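Local coordinates for protein ATP-dependent RNA helicase HrpB (Escherichia coli, PDB 6EUD) that hydrolyses ATP to ADP and phosphate as a DExH-box RNA helicase that binds single-stranded RNA, at residues Ala436-Lys441 and Gly484-Ser489. Numbering follows the deposited sequence.
Sequences AATAAK and GEADSS
One threonine hydroxyl is shared between a loop amide and a helix carbonyl: T438 OG1 accepts from D487 N at 2.9 Å, almost straight, with an N-H...O angle of 167°, and also bonds to the carbonyl oxygen of D434, one turn back in the helix. The D487 bond is the only hydrogen bond between the two segments, although the loop is tied to the same helix a second time through E485 N and D434 OD1. OG1 lies anti to its own carbonyl carbon and beside the backbone N (chi1 -55°), a rotamer that brings it within reach of both partners. The methyl branch, CG2, reaches D487 O at 3.5 Å, while L490, I491 and L494 pack against the threonine side chain. A valine here would probably leave the D487 amide without its acceptor and D434 O without the hydroxyl, and the loop less firmly fixed to the helix. The contact lies in a helical part of the chain, where the link from helix 466-479 to helix 491-498 crosses helix 433-447. The earlier part of this loop, G484 to A486, packs on A437, whose CB sits 3.8 Å from both G484 O and A486 N. The A486 methyl lies alongside the helix, its CB 4.1 Å from A437 CB and 3.8 Å from T438 OG1. Beyond T438, D487 closes an Asx turn: its OD1 accepts from S489 N at 2.9 Å, on the anti side, and from S489 OG above the carboxylate plane, both bonds formed at the start of the 3-10 segment that precedes helix 491-498.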
loop_
_atom_site.group_PDB
_atom_site.type_symbol
_atom_site.label_atom_id
_atom_site.label_comp_id
_atom_site.label_asym_id
_atom_site.label_seq_id
_atom_site.Cartn_x
_atom_site.Cartn_y
_atom_site.Cartn_z
ATOM N N ALA A 436 -24.612 -14.400 15.740
ATOM C CA ALA A 436 -23.850 -13.302 16.325
ATOM C C ALA A 436 -22.772 -13.825 17.287
ATOM O O ALA A 436 -21.589 -13.478 17.132
ATOM C CB ALA A 436 -24.766 -12.328 17.029
ATOM N N ALA A 437 -23.176 -14.645 18.265
ATOM C CA ALA A 437 -22.241 -15.191 19.251
ATOM C C ALA A 437 -21.137 -16.013 18.563
ATOM O O ALA A 437 -19.977 -15.990 18.975
ATOM C CB ALA A 437 -22.976 -16.044 20.273
ATOM N N THR A 438 -21.504 -16.731 17.507
ATOM C CA THR A 438 -20.523 -17.484 16.737
ATOM C C THR A 438 -19.501 -16.538 16.088
ATOM O O THR A 438 -18.287 -16.744 16.203
ATOM C CB THR A 438 -21.205 -18.350 15.654
ATOM O OG1 THR A 438 -22.193 -19.199 16.266
ATOM C CG2 THR A 438 -20.175 -19.200 14.930
ATOM N N ALA A 439 -20.000 -15.506 15.415
ATOM C CA ALA A 439 -19.139 -14.507 14.791
ATOM C C ALA A 439 -18.197 -13.833 15.801
ATOM O O ALA A 439 -17.039 -13.574 15.487
ATOM C CB ALA A 439 -19.993 -13.440 14.058
ATOM N N ALA A 440 -18.679 -13.569 17.011
ATOM C CA ALA A 440 -17.910 -12.814 18.003
ATOM C C ALA A 440 -16.718 -13.618 18.496
ATOM O O ALA A 440 -15.619 -13.079 18.708
ATOM C CB ALA A 440 -18.800 -12.409 19.183
ATOM N N LYS A 441 -16.948 -14.908 18.696
ATOM C CA LYS A 441 -15.890 -15.806 19.115
ATOM C C LYS A 441 -14.846 -15.966 18.008
ATOM O O LYS A 441 -13.637 -15.868 18.259
ATOM C CB LYS A 441 -16.459 -17.171 19.504
ATOM C CG LYS A 441 -15.371 -18.174 19.841
ATOM C CD LYS A 441 -15.690 -18.969 21.082
ATOM C CE LYS A 441 -14.425 -19.629 21.578
ATOM N NZ LYS A 441 -14.686 -20.464 22.774
ATOM N N GLY A 484 -27.215 -15.086 22.754
ATOM C CA GLY A 484 -27.162 -16.135 21.749
ATOM C C GLY A 484 -26.220 -17.265 22.143
ATOM O O GLY A 484 -25.364 -17.085 23.004
ATOM N N GLU A 485 -26.378 -18.431 21.515
ATOM C CA GLU A 485 -25.497 -19.578 21.769
ATOM C C GLU A 485 -24.631 -19.866 20.545
ATOM O O GLU A 485 -25.159 -20.118 19.461
ATOM C CB GLU A 485 -26.313 -20.814 22.128
ATOM C CG GLU A 485 -27.259 -20.599 23.286
ATOM C CD GLU A 485 -26.788 -21.282 24.539
ATOM O OE1 GLU A 485 -25.603 -21.668 24.568
ATOM O OE2 GLU A 485 -27.599 -21.428 25.483
ATOM N N ALA A 486 -23.309 -19.817 20.698
ATOM C CA ALA A 486 -22.445 -20.032 19.530
ATOM C C ALA A 486 -22.520 -21.504 19.073
ATOM O O ALA A 486 -22.732 -22.412 19.890
ATOM C CB ALA A 486 -21.011 -19.630 19.837
ATOM N N ASP A 487 -22.396 -21.729 17.766
ATOM C CA ASP A 487 -22.426 -23.081 17.213
ATOM C C ASP A 487 -21.525 -23.191 15.985
ATOM O O ASP A 487 -21.662 -22.416 15.030
ATOM C CB ASP A 487 -23.852 -23.509 16.843
ATOM C CG ASP A 487 -23.953 -25.026 16.559
ATOM O OD1 ASP A 487 -23.483 -25.476 15.485
ATOM O OD2 ASP A 487 -24.500 -25.769 17.412
ATOM N N SER A 488 -20.639 -24.190 15.999
ATOM C CA SER A 488 -19.610 -24.343 14.968
ATOM C C SER A 488 -20.211 -24.566 13.583
ATOM O O SER A 488 -19.602 -24.235 12.573
ATOM C CB SER A 488 -18.667 -25.498 15.308
ATOM O OG SER A 488 -19.394 -26.706 15.360
ATOM N N SER A 489 -21.415 -25.111 13.528
ATOM C CA SER A 489 -22.055 -25.301 12.237
ATOM C C SER A 489 -22.446 -23.974 11.606
ATOM O O SER A 489 -22.892 -23.947 10.471
ATOM C CB SER A 489 -23.297 -26.191 12.363
ATOM O OG SER A 489 -24.397 -25.504 12.956
#